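Local coordinates for protein type II restriction enzyme SfiI (PDB 2EZV) that recognises the double-stranded sequence GGCCNNNNNGGCC as a tetramer and cleaves both DNA strands within it, leaving terminal 5'-phosphates, at residues Glu66-Ile70 and Tyr80-Leu86; Pro118-Glu122 and Leu186-Lys192; Ser202-Lys208 and Ile219-Arg225. All blocks are in the same frame, centred on the assembly; numbering follows the deposited sequence.

Contact 1 of 3, residues Glu66-Ile70 and Tyr80-Leu86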
loop_
_atom_site.group_PDB
_atom_site.type_symbol
_atom_site.label_atom_id
_atom_site.label_comp_id
_atom_site.label_asym_id
_atom_site.label_seq_id
_atom_site.Cartn_x
_atom_site.Cartn_y
_atom_site.Cartn_z
ATOM N N GLU D 66 -1.750 5.495 7.697
ATOM C CA GLU D 66 -2.434 4.413 8.405
ATOM C C GLU D 66 -1.463 3.428 9.083
ATOM O O GLU D 66 -0.244 3.540 8.920
ATOM C CB GLU D 66 -3.342 3.685 7.410
ATOM C CG GLU D 66 -4.587 3.065 8.014
ATOM C CD GLU D 66 -5.397 4.038 8.840
ATOM O OE1 GLU D 66 -5.974 5.002 8.292
ATOM O OE2 GLU D 66 -5.453 3.829 10.061
ATOM N N THR D 67 -1.999 2.489 9.866
ATOM C CA THR D 67 -1.160 1.486 10.531
ATOM C C THR D 67 -1.686 0.056 10.404
ATOM O O THR D 67 -2.852 -0.163 10.093
ATOM C CB THR D 67 -0.974 1.766 12.057
ATOM O OG1 THR D 67 -2.230 1.631 12.741
ATOM C CG2 THR D 67 -0.399 3.153 12.288
ATOM N N TYR D 68 -0.782 -0.898 10.643
ATOM C CA TYR D 68 -1.034 -2.340 10.643
ATOM C C TYR D 68 -2.513 -2.687 10.463
ATOM O O TYR D 68 -3.238 -2.862 11.440
ATOM C CB TYR D 68 -0.522 -2.887 11.979
ATOM C CG TYR D 68 -0.420 -4.387 12.120
ATOM C CD1 TYR D 68 0.126 -4.946 13.278
ATOM C CD2 TYR D 68 -0.845 -5.251 11.102
ATOM C CE1 TYR D 68 0.252 -6.331 13.425
ATOM C CE2 TYR D 68 -0.723 -6.640 11.236
ATOM C CZ TYR D 68 -0.171 -7.172 12.401
ATOM O OH TYR D 68 -0.015 -8.537 12.539
ATOM N N PRO D 69 -2.974 -2.811 9.209
ATOM C CA PRO D 69 -4.377 -3.133 8.928
ATOM C C PRO D 69 -4.907 -4.473 9.450
ATOM O O PRO D 69 -4.192 -5.482 9.504
ATOM C CB PRO D 69 -4.460 -3.065 7.393
ATOM C CG PRO D 69 -3.343 -2.133 7.012
ATOM C CD PRO D 69 -2.236 -2.584 7.951
ATOM N N ILE D 70 -6.179 -4.464 9.825
ATOM C CA ILE D 70 -6.855 -5.664 10.281
ATOM C C ILE D 70 -7.809 -6.006 9.143
ATOM O O ILE D 70 -8.423 -5.109 8.542
ATOM C CB ILE D 70 -7.636 -5.417 11.590
ATOM C CG1 ILE D 70 -6.654 -5.431 12.767
ATOM C CG2 ILE D 70 -8.735 -6.462 11.757
ATOM C CD1 ILE D 70 -7.289 -5.212 14.127
ATOM N N TYR D 80 -14.536 8.371 6.777
ATOM C CA TYR D 80 -13.293 7.608 6.741
ATOM C C TYR D 80 -13.244 6.618 7.904
ATOM O O TYR D 80 -13.406 7.006 9.059
ATOM C CB TYR D 80 -12.121 8.586 6.819
ATOM C CG TYR D 80 -10.759 7.953 6.707
ATOM C CD1 TYR D 80 -10.106 7.864 5.477
ATOM C CD2 TYR D 80 -10.119 7.437 7.835
ATOM C CE1 TYR D 80 -8.854 7.282 5.372
ATOM C CE2 TYR D 80 -8.865 6.854 7.741
ATOM C CZ TYR D 80 -8.234 6.780 6.510
ATOM O OH TYR D 80 -6.976 6.224 6.424
ATOM N N LYS D 81 -13.024 5.341 7.602
ATOM C CA LYS D 81 -12.971 4.322 8.643
ATOM C C LYS D 81 -11.991 3.213 8.290
ATOM O O LYS D 81 -11.846 2.856 7.131
ATOM C CB LYS D 81 -14.366 3.725 8.870
ATOM N N ARG D 82 -11.323 2.673 9.301
ATOM C CA ARG D 82 -10.373 1.593 9.105
ATOM C C ARG D 82 -10.212 0.829 10.407
ATOM O O ARG D 82 -10.044 1.433 11.463
ATOM C CB ARG D 82 -8.996 2.136 8.674
ATOM C CG ARG D 82 -8.915 2.732 7.262
ATOM C CD ARG D 82 -9.239 1.714 6.155
ATOM N NE ARG D 82 -9.090 2.321 4.829
ATOM C CZ ARG D 82 -9.337 1.705 3.672
ATOM N NH1 ARG D 82 -9.757 0.440 3.649
ATOM N NH2 ARG D 82 -9.163 2.363 2.530
ATOM N N VAL D 83 -10.292 -0.497 10.330
ATOM C CA VAL D 83 -10.094 -1.353 11.498
ATOM C C VAL D 83 -8.600 -1.678 11.403
ATOM O O VAL D 83 -8.143 -2.177 10.373
ATOM C CB VAL D 83 -10.913 -2.662 11.395
ATOM C CG1 VAL D 83 -10.732 -3.499 12.671
ATOM C CG2 VAL D 83 -12.390 -2.336 11.150
ATOM N N ARG D 84 -7.844 -1.400 12.464
ATOM C CA ARG D 84 -6.401 -1.599 12.426
ATOM C C ARG D 84 -5.812 -1.863 13.811
ATOM O O ARG D 84 -6.507 -1.777 14.812
ATOM C CB ARG D 84 -5.757 -0.326 11.877
ATOM C CG ARG D 84 -5.991 0.857 12.831
ATOM C CD ARG D 84 -5.558 2.215 12.321
ATOM N NE ARG D 84 -5.564 3.164 13.435
ATOM C CZ ARG D 84 -5.214 4.448 13.359
ATOM N NH1 ARG D 84 -4.833 4.976 12.207
ATOM N NH2 ARG D 84 -5.202 5.195 14.457
ATOM N N TRP D 85 -4.520 -2.183 13.851
ATOM C CA TRP D 85 -3.807 -2.403 15.106
ATOM C C TRP D 85 -3.052 -1.107 15.385
ATOM O O TRP D 85 -2.368 -0.577 14.506
ATOM C CB TRP D 85 -2.773 -3.530 14.992
ATOM C CG TRP D 85 -3.320 -4.912 14.877
ATOM C CD1 TRP D 85 -3.360 -5.684 13.760
ATOM C CD2 TRP D 85 -3.812 -5.729 15.949
ATOM N NE1 TRP D 85 -3.834 -6.940 14.065
ATOM C CE2 TRP D 85 -4.117 -6.995 15.402
ATOM C CE3 TRP D 85 -4.015 -5.515 17.322
ATOM C CZ2 TRP D 85 -4.615 -8.050 16.179
ATOM C CZ3 TRP D 85 -4.511 -6.567 18.096
ATOM C CH2 TRP D 85 -4.803 -7.818 17.518
ATOM N N LEU D 86 -3.175 -0.593 16.598
ATOM C CA LEU D 86 -2.476 0.623 16.946
ATOM C C LEU D 86 -1.369 0.294 17.944
ATOM O O LEU D 86 -1.634 -0.009 19.106
ATOM C CB LEU D 86 -3.447 1.632 17.563
ATOM C CG LEU D 86 -2.853 2.984 17.985
ATOM C CD1 LEU D 86 -2.346 3.713 16.743
ATOM C CD2 LEU D 86 -3.908 3.824 18.714
HETATM O O HOH W 1 -4.375 -8.218 11.539
#
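Pro-69 and Arg-84 form a single bridge between the loop 66-70 and strand 80-86, their CA atoms 4.3 Å apart: Trp-85 N donates to Tyr-68 O at 2.8 Å and Ile-70 N to Val-83 O at 3.1 Å. Beside it, the hydroxyl Thr-67 OG1 bonds to Trp-85 O at 2.8 Å, a position it reaches by standing between its own backbone N and carbonyl carbon (chi1 66°). Trp-85 lies between two side chains of the loop. Its CD1 sits over the centre of the Tyr-68 ring, the two aromatic planes inclined at 41°, while Ile-70 CG1 crosses over a face of the five-membered ring, 3.6 Å from its centroid, in a CH-pi contact. Strand 80-86 borders strand 93-104 in the mixed central sheet of a PDDEXK-type nuclease, so the loop covers the sheet's margin; Thr-67 and Tyr-68 also meet the second subunit. Ile-70 CG2 packs on Val-83 CG1 at 3.7 Å, both side chains reaching Leu-144. At the other end the carboxylate of Glu-66 divides its oxygens: OE1 meets the Tyr-80 hydroxyl at the edge of that ring, though the modelled 2.4 Å from OE1 to OH is doubtfully short, and OE2 forms a salt bridge with Arg-84 NH1 at the guanidinium edge, its modelled position less certain. Gln-95 takes Arg-84 NH2, while Arg-82 turns to Glu-63 of the third subunit.

Contact 2 of 3, residues Pro118-Glu122 and Leu186-Lys192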
loop_
_atom_site.group_PDB
_atom_site.type_symbol
_atom_site.label_atom_id
_atom_site.label_comp_id
_atom_site.label_asym_id
_atom_site.label_seq_id
_atom_site.Cartn_x
_atom_site.Cartn_y
_atom_site.Cartn_z
ATOM N N PRO D 118 -20.139 9.936 20.118
ATOM C CA PRO D 118 -19.362 8.912 20.830
ATOM C C PRO D 118 -19.871 8.494 22.215
ATOM O O PRO D 118 -19.731 7.332 22.602
ATOM C CB PRO D 118 -17.962 9.530 20.909
ATOM C CG PRO D 118 -17.940 10.513 19.764
ATOM C CD PRO D 118 -19.307 11.122 19.862
ATOM N N MET D 119 -20.433 9.436 22.967
ATOM C CA MET D 119 -20.951 9.135 24.303
ATOM C C MET D 119 -22.309 9.790 24.548
ATOM O O MET D 119 -22.649 10.770 23.890
ATOM C CB MET D 119 -19.970 9.616 25.375
ATOM C CG MET D 119 -19.679 11.101 25.306
ATOM S SD MET D 119 -18.792 11.679 26.751
ATOM C CE MET D 119 -17.168 10.931 26.482
ATOM N N ASP D 120 -23.077 9.253 25.496
ATOM C CA ASP D 120 -24.384 9.824 25.819
ATOM C C ASP D 120 -24.199 11.291 26.196
ATOM O O ASP D 120 -23.292 11.633 26.957
ATOM C CB ASP D 120 -25.036 9.090 26.993
ATOM C CG ASP D 120 -25.219 7.612 26.731
ATOM O OD1 ASP D 120 -25.392 7.222 25.558
ATOM O OD2 ASP D 120 -25.202 6.837 27.708
ATOM N N ALA D 121 -25.064 12.152 25.673
ATOM C CA ALA D 121 -24.962 13.579 25.944
ATOM C C ALA D 121 -26.105 14.115 26.790
ATOM O O ALA D 121 -27.167 13.506 26.884
ATOM C CB ALA D 121 -24.890 14.344 24.632
ATOM N N GLU D 122 -25.868 15.270 27.399
ATOM C CA GLU D 122 -26.848 15.938 28.248
ATOM C C GLU D 122 -26.337 17.341 28.568
ATOM O O GLU D 122 -25.188 17.519 28.977
ATOM C CB GLU D 122 -27.059 15.145 29.541
ATOM C CG GLU D 122 -25.810 14.999 30.395
ATOM C CD GLU D 122 -25.883 13.812 31.341
ATOM O OE1 GLU D 122 -25.974 12.664 30.845
ATOM O OE2 GLU D 122 -25.846 14.025 32.573
ATOM N N LEU D 186 -13.065 13.337 20.028
ATOM C CA LEU D 186 -14.162 13.204 20.969
ATOM C C LEU D 186 -13.926 12.015 21.872
ATOM O O LEU D 186 -13.719 10.892 21.408
ATOM C CB LEU D 186 -15.491 13.063 20.238
ATOM C CG LEU D 186 -15.830 14.255 19.337
ATOM C CD1 LEU D 186 -17.247 14.095 18.809
ATOM C CD2 LEU D 186 -15.689 15.561 20.113
ATOM N N PRO D 187 -13.968 12.247 23.188
ATOM C CA PRO D 187 -13.750 11.195 24.175
ATOM C C PRO D 187 -14.656 9.974 24.061
ATOM O O PRO D 187 -15.866 10.080 23.836
ATOM C CB PRO D 187 -13.893 11.936 25.509
ATOM C CG PRO D 187 -14.795 13.085 25.172
ATOM C CD PRO D 187 -14.283 13.530 23.840
ATOM N N HIS D 188 -14.040 8.807 24.206
ATOM C CA HIS D 188 -14.751 7.542 24.143
ATOM C C HIS D 188 -15.824 7.492 25.237
ATOM O O HIS D 188 -15.714 8.156 26.275
ATOM C CB HIS D 188 -13.747 6.398 24.319
ATOM C CG HIS D 188 -14.343 5.034 24.178
ATOM N ND1 HIS D 188 -15.075 4.433 25.179
ATOM C CD2 HIS D 188 -14.305 4.148 23.156
ATOM C CE1 HIS D 188 -15.459 3.233 24.782
ATOM N NE2 HIS D 188 -15.006 3.036 23.557
ATOM N N ALA D 189 -16.863 6.702 24.994
ATOM C CA ALA D 189 -17.957 6.550 25.941
ATOM C C ALA D 189 -17.459 6.322 27.375
ATOM O O ALA D 189 -17.974 6.925 28.312
ATOM C CB ALA D 189 -18.853 5.389 25.504
ATOM N N ARG D 190 -16.459 5.458 27.538
ATOM C CA ARG D 190 -15.907 5.151 28.859
ATOM C C ARG D 190 -15.493 6.379 29.655
ATOM O O ARG D 190 -15.312 6.295 30.875
ATOM C CB ARG D 190 -14.680 4.248 28.747
ATOM C CG ARG D 190 -14.954 2.767 28.589
ATOM C CD ARG D 190 -13.636 2.012 28.728
ATOM N NE ARG D 190 -13.090 2.179 30.067
ATOM C CZ ARG D 190 -11.843 1.889 30.420
ATOM N NH1 ARG D 190 -10.984 1.415 29.528
ATOM N NH2 ARG D 190 -11.454 2.066 31.675
ATOM N N LEU D 191 -15.340 7.506 28.963
ATOM C CA LEU D 191 -14.908 8.752 29.581
ATOM C C LEU D 191 -16.037 9.727 29.911
ATOM O O LEU D 191 -15.783 10.897 30.205
ATOM C CB LEU D 191 -13.896 9.443 28.660
ATOM C CG LEU D 191 -12.628 8.635 28.373
ATOM C CD1 LEU D 191 -11.858 9.248 27.213
ATOM C CD2 LEU D 191 -11.779 8.585 29.631
ATOM N N LYS D 192 -17.277 9.251 29.877
ATOM C CA LYS D 192 -18.419 10.113 30.164
ATOM C C LYS D 192 -18.328 10.833 31.508
ATOM O O LYS D 192 -18.478 12.050 31.567
ATOM C CB LYS D 192 -19.730 9.319 30.093
ATOM C CG LYS D 192 -20.941 10.170 30.412
ATOM C CD LYS D 192 -22.238 9.511 29.986
ATOM C CE LYS D 192 -23.419 10.381 30.388
ATOM N NZ LYS D 192 -23.240 11.807 29.971
#
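Met-119 CG stands between its own backbone N and carbonyl carbon (chi1 58°), and the bend at chi3 (71°) turns the methyl group CE in among Pro-187, His-188 and Leu-191; Lys-192, its CG opposite the backbone N (chi1 179°), stays extended as far as CE and bends only at the last torsion to bring NZ to Asp-120 and Glu-122. The methyl carbon Met-119 CE lies 3.5 Å from Pro-187 CG and also comes close to the carbonyl oxygens of Pro-187 and His-188. Met-119 SD lies 3.8 Å from Lys-192 CA, and the Met-119 CB rests on Ala-189. Next to it Pro-118 CG lies 3.6 Å from Leu-186 CB, and Pro-118 CB touches Pro-187 O.

The 186-192 segment is the connection that leaves the long strand 176-186 of the central sheet and, through a short 3-10 turn at 189-190, enters helix 192-195 with Leu-191 as N-cap residue; 118-122 runs into the small antiparallel hairpin of strands 121-124 and 131-134. Within the turn Arg-190 N bonds to His-188 ND1 in the plane of the imidazole (2.9 Å), while NE2 holds Pro-140 O, so both ring nitrogens are engaged and the rotation of the ring is fixed.

Lys-192 NZ donates to Asp-120 O at 3.0 Å from above the carbonyl plane, and to Glu-122 OE1 at 3.0 Å in a salt bridge that meets the carboxylate from above its plane. The same ammonium also bonds to Asn-196 O, its strongest polar partner, outside the two segments. The carboxylate of Asp-120 instead takes the backbone N-H of Ala-136 through OD1.

Contact 3 of 3, residues Ser202-Lys208 and Ile219-Arg225. With nucleotides of chain B; nucleotides of chain A.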
loop_
_atom_site.group_PDB
_atom_site.type_symbol
_atom_site.label_atom_id
_atom_site.label_comp_id
_atom_site.label_asym_id
_atom_site.label_seq_id
_atom_site.Cartn_x
_atom_site.Cartn_y
_atom_site.Cartn_z
ATOM N N SER D 202 -20.360 20.181 30.377
ATOM C CA SER D 202 -20.216 19.554 29.065
ATOM C C SER D 202 -19.816 20.557 27.983
ATOM O O SER D 202 -19.821 21.772 28.209
ATOM C CB SER D 202 -21.533 18.918 28.638
ATOM O OG SER D 202 -22.405 19.920 28.138
ATOM N N PHE D 203 -19.475 20.035 26.804
ATOM C CA PHE D 203 -19.113 20.881 25.675
ATOM C C PHE D 203 -20.168 20.756 24.581
ATOM O O PHE D 203 -19.965 21.200 23.455
ATOM C CB PHE D 203 -17.721 20.522 25.127
ATOM C CG PHE D 203 -17.477 19.045 24.985
ATOM C CD1 PHE D 203 -16.487 18.422 25.734
ATOM C CD2 PHE D 203 -18.230 18.278 24.103
ATOM C CE1 PHE D 203 -16.250 17.056 25.607
ATOM C CE2 PHE D 203 -17.998 16.911 23.971
ATOM C CZ PHE D 203 -17.007 16.301 24.725
ATOM N N PHE D 204 -21.301 20.154 24.929
ATOM C CA PHE D 204 -22.404 19.973 23.991
ATOM C C PHE D 204 -23.286 21.216 23.916
ATOM O O PHE D 204 -23.214 22.092 24.780
ATOM C CB PHE D 204 -23.241 18.764 24.404
ATOM C CG PHE D 204 -22.519 17.457 24.254
ATOM C CD1 PHE D 204 -22.399 16.586 25.331
ATOM C CD2 PHE D 204 -21.955 17.098 23.032
ATOM C CE1 PHE D 204 -21.726 15.374 25.196
ATOM C CE2 PHE D 204 -21.283 15.894 22.883
ATOM C CZ PHE D 204 -21.166 15.027 23.965
ATOM N N GLY D 205 -24.110 21.294 22.874
ATOM C CA GLY D 205 -24.991 22.441 22.704
ATOM C C GLY D 205 -26.268 22.106 21.949
ATOM O O GLY D 205 -26.503 20.949 21.589
ATOM N N ALA D 206 -27.102 23.112 21.707
ATOM C CA ALA D 206 -28.352 22.896 20.991
ATOM C C ALA D 206 -28.084 22.452 19.555
ATOM O O ALA D 206 -27.247 23.036 18.858
ATOM C CB ALA D 206 -29.186 24.173 21.000
ATOM N N GLY D 207 -28.801 21.418 19.121
ATOM C CA GLY D 207 -28.644 20.901 17.771
ATOM C C GLY D 207 -28.975 21.906 16.681
ATOM O O GLY D 207 -29.620 22.920 16.931
ATOM N N LYS D 208 -28.533 21.619 15.460
ATOM C CA LYS D 208 -28.772 22.502 14.321
ATOM C C LYS D 208 -30.118 22.188 13.671
ATOM O O LYS D 208 -30.521 22.829 12.699
ATOM C CB LYS D 208 -27.637 22.347 13.299
ATOM C CG LYS D 208 -27.780 23.204 12.049
ATOM C CD LYS D 208 -26.649 22.933 11.072
ATOM C CE LYS D 208 -25.490 23.891 11.257
ATOM N NZ LYS D 208 -25.778 25.208 10.627
ATOM N N ILE D 219 -27.017 17.331 17.645
ATOM C CA ILE D 219 -26.322 17.922 18.779
ATOM C C ILE D 219 -25.109 18.710 18.293
ATOM O O ILE D 219 -24.602 18.474 17.196
ATOM C CB ILE D 219 -25.864 16.835 19.773
ATOM C CG1 ILE D 219 -25.390 17.478 21.078
ATOM C CG2 ILE D 219 -24.729 16.035 19.172
ATOM C CD1 ILE D 219 -25.261 16.494 22.223
ATOM N N ARG D 220 -24.655 19.652 19.113
ATOM C CA ARG D 220 -23.501 20.472 18.779
ATOM C C ARG D 220 -22.387 20.282 19.802
ATOM O O ARG D 220 -22.642 19.904 20.947
ATOM C CB ARG D 220 -23.882 21.952 18.747
ATOM C CG ARG D 220 -24.188 22.524 17.373
ATOM C CD ARG D 220 -24.077 24.049 17.415
ATOM N NE ARG D 220 -24.258 24.681 16.108
ATOM C CZ ARG D 220 -25.436 24.970 15.561
ATOM N NH1 ARG D 220 -26.564 24.689 16.203
ATOM N NH2 ARG D 220 -25.483 25.542 14.365
ATOM N N VAL D 221 -21.155 20.541 19.370
ATOM C CA VAL D 221 -19.976 20.457 20.225
ATOM C C VAL D 221 -19.280 21.799 20.072
ATOM O O VAL D 221 -18.983 22.218 18.953
ATOM C CB VAL D 221 -19.000 19.356 19.769
ATOM C CG1 VAL D 221 -17.727 19.424 20.596
ATOM C CG2 VAL D 221 -19.649 17.989 19.898
ATOM N N TYR D 222 -19.020 22.482 21.178
ATOM C CA TYR D 222 -18.376 23.775 21.077
ATOM C C TYR D 222 -16.881 23.739 21.329
ATOM O O TYR D 222 -16.412 23.256 22.358
ATOM C CB TYR D 222 -19.071 24.789 21.995
ATOM C CG TYR D 222 -20.393 25.252 21.424
ATOM C CD1 TYR D 222 -21.507 24.415 21.433
ATOM C CD2 TYR D 222 -20.508 26.496 20.800
ATOM C CE1 TYR D 222 -22.701 24.798 20.830
ATOM C CE2 TYR D 222 -21.704 26.893 20.189
ATOM C CZ TYR D 222 -22.793 26.034 20.209
ATOM O OH TYR D 222 -23.972 26.401 19.598
ATOM N N PHE D 223 -16.139 24.263 20.363
ATOM C CA PHE D 223 -14.687 24.289 20.426
ATOM C C PHE D 223 -14.146 24.778 21.761
ATOM O O PHE D 223 -13.478 24.026 22.474
ATOM C CB PHE D 223 -14.127 25.148 19.283
ATOM C CG PHE D 223 -14.399 24.586 17.901
ATOM C CD1 PHE D 223 -13.850 25.191 16.770
ATOM C CD2 PHE D 223 -15.204 23.466 17.729
ATOM C CE1 PHE D 223 -14.101 24.687 15.491
ATOM C CE2 PHE D 223 -15.461 22.954 16.458
ATOM C CZ PHE D 223 -14.908 23.568 15.337
ATOM N N ASP D 224 -14.444 26.030 22.103
ATOM C CA ASP D 224 -13.963 26.623 23.344
ATOM C C ASP D 224 -14.252 25.774 24.590
ATOM O O ASP D 224 -13.423 25.698 25.492
ATOM C CB ASP D 224 -14.542 28.037 23.512
ATOM C CG ASP D 224 -15.932 28.041 24.140
ATOM O OD1 ASP D 224 -16.825 27.304 23.661
ATOM O OD2 ASP D 224 -16.132 28.798 25.120
ATOM N N ARG D 225 -15.411 25.126 24.644
ATOM C CA ARG D 225 -15.738 24.298 25.802
ATOM C C ARG D 225 -14.980 22.964 25.789
ATOM O O ARG D 225 -14.771 22.351 26.835
ATOM C CB ARG D 225 -17.241 24.021 25.855
ATOM C CG ARG D 225 -18.061 25.160 26.438
ATOM C CD ARG D 225 -19.497 24.732 26.688
ATOM N NE ARG D 225 -20.431 25.403 25.788
ATOM C CZ ARG D 225 -21.520 24.834 25.284
ATOM N NH1 ARG D 225 -21.816 23.580 25.593
ATOM N NH2 ARG D 225 -22.312 25.522 24.473
ATOM P P DG B 6 -33.709 26.666 20.604
ATOM O OP1 DG B 6 -34.768 27.025 21.580
ATOM O OP2 DG B 6 -33.120 25.303 20.643
ATOM O "O5'" DG B 6 -34.302 26.951 19.146
ATOM C "C5'" DG B 6 -33.552 27.726 18.212
ATOM C "C4'" DG B 6 -34.129 27.646 16.816
ATOM O "O4'" DG B 6 -33.047 27.949 15.903
ATOM C "C3'" DG B 6 -34.610 26.247 16.409
ATOM O "O3'" DG B 6 -35.385 26.385 15.205
ATOM C "C2'" DG B 6 -33.327 25.602 15.925
ATOM C "C1'" DG B 6 -32.694 26.771 15.198
ATOM N N9 DG B 6 -31.254 26.749 14.971
ATOM C C8 DG B 6 -30.314 25.929 15.549
ATOM N N7 DG B 6 -29.113 26.112 15.068
ATOM C C5 DG B 6 -29.270 27.127 14.129
ATOM C C6 DG B 6 -28.324 27.753 13.278
ATOM O O6 DG B 6 -27.111 27.530 13.172
ATOM N N1 DG B 6 -28.918 28.736 12.491
ATOM C C2 DG B 6 -30.249 29.071 12.515
ATOM N N2 DG B 6 -30.637 30.043 11.679
ATOM N N3 DG B 6 -31.136 28.494 13.300
ATOM C C4 DG B 6 -30.583 27.539 14.074
ATOM P P DG B 5 -27.472 26.869 23.329
ATOM O OP1 DG B 5 -27.751 26.414 24.713
ATOM O OP2 DG B 5 -26.842 25.935 22.368
ATOM O "O5'" DG B 5 -28.847 27.365 22.702
ATOM C "C5'" DG B 5 -28.834 28.140 21.516
ATOM C "C4'" DG B 5 -30.234 28.500 21.076
ATOM O "O4'" DG B 5 -30.078 29.348 19.920
ATOM C "C3'" DG B 5 -31.126 27.346 20.616
ATOM O "O3'" DG B 5 -32.512 27.746 20.762
ATOM C "C2'" DG B 5 -30.721 27.200 19.159
ATOM C "C1'" DG B 5 -30.417 28.638 18.739
ATOM N N9 DG B 5 -29.299 28.800 17.816
ATOM C C8 DG B 5 -28.084 28.158 17.845
ATOM N N7 DG B 5 -27.273 28.553 16.901
ATOM C C5 DG B 5 -28.000 29.505 16.202
ATOM C C6 DG B 5 -27.649 30.292 15.067
ATOM O O6 DG B 5 -26.585 30.306 14.431
ATOM N N1 DG B 5 -28.695 31.129 14.685
ATOM C C2 DG B 5 -29.919 31.203 15.312
ATOM N N2 DG B 5 -30.805 32.071 14.799
ATOM N N3 DG B 5 -30.253 30.479 16.364
ATOM C C4 DG B 5 -29.256 29.660 16.752
ATOM P P DG A 15 -21.920 26.546 5.645
ATOM O OP1 DG A 15 -20.680 26.573 4.828
ATOM O OP2 DG A 15 -21.833 26.699 7.119
ATOM O "O5'" DG A 15 -22.906 27.662 5.072
ATOM C "C5'" DG A 15 -23.370 27.597 3.722
ATOM C "C4'" DG A 15 -24.543 28.529 3.503
ATOM O "O4'" DG A 15 -25.684 28.074 4.277
ATOM C "C3'" DG A 15 -24.272 29.950 3.992
ATOM O "O3'" DG A 15 -25.045 30.890 3.225
ATOM C "C2'" DG A 15 -24.729 29.892 5.438
ATOM C "C1'" DG A 15 -25.940 28.978 5.350
ATOM N N9 DG A 15 -26.226 28.199 6.553
ATOM C C8 DG A 15 -25.346 27.409 7.246
ATOM N N7 DG A 15 -25.887 26.824 8.280
ATOM C C5 DG A 15 -27.204 27.257 8.273
ATOM C C6 DG A 15 -28.277 26.956 9.160
ATOM O O6 DG A 15 -28.276 26.220 10.154
ATOM N N1 DG A 15 -29.445 27.611 8.790
ATOM C C2 DG A 15 -29.572 28.447 7.711
ATOM N N2 DG A 15 -30.792 28.978 7.531
ATOM N N3 DG A 15 -28.582 28.739 6.875
ATOM C C4 DG A 15 -27.433 28.111 7.215
HETATM O O HOH W 2 -26.293 25.126 19.935
#
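Phe-204 and Val-221 lie side by side and point the same way from a non-hydrogen-bonded antiparallel pair, Phe-204 CD2 and Val-221 CG2 being 4.0 Å apart. Ile-219 runs obliquely past the same phenyl ring, its CD1 3.5 Å from Phe-204 CD2, while Phe-203 CE2 lies over one face of the Phe-204 ring, toward its rim. Phe-203 runs alongside Val-221, Phe-203 CD2 touching Val-221 CG1. On the other side of the strands, Gly-205 pairs with Arg-220 as a hydrogen-bonded pair whose bonds are weak; the lack of a side chain at Gly-205 leaves room for the Tyr-222 ring, which directs its edge at Gly-205 CA. Tyr-222 N closes the pairing with a nearly straight bond to Phe-203 O (2.8 Å), and as N-cap residue it leads into helix 223-229.

Arg-220 is extended from CG to NE and presents the edge of its guanidinium. NH1 is shared by Ala-206 O (3.2 Å), lying in the guanidinium plane, and N7 of the guanine DG6 of chain B (3.1 Å), while NH2 reaches O6 of the same base (2.8 Å). Lys-208 crosses obliquely close to it, and bends at its last two torsions bring NZ to O6 of DG15 of chain A at 2.7 Å. Ala-206 N grips the phosphate oxygen OP2 of DG5 of chain B, which a water also joins to Ala-206 O and Tyr-222 OH. Arginine bound to guanine N7 and O6 is the classic bidentate readout of the major-groove edge, here set on a small antiparallel sheet that carries residues reading guanine bases on both strands, consistent with recognition of the GGCC half-sites.

From the N terminus, contact 1 comes first: it closes residues 71-79, within the connection from helix 49-62 to strand 80-86, at the margin of the central sheet where subunits meet. Contact 2 spans much more chain, joining the approach to hairpin 121-134 with the exit from strand 176-186, with strands 141-145 and 151-167 in between. Contact 3 then closes the loop between strands 204-206 and 219-221 beside the DNA. The three follow in series, none nesting or crossing. Contacts 2 and 3 touch, Ala-121 packing against Ile-219 and Phe-204 and Pro-187 against Phe-203, whereas contact 1 stands apart, its centre about 29 Å from that of contact 3.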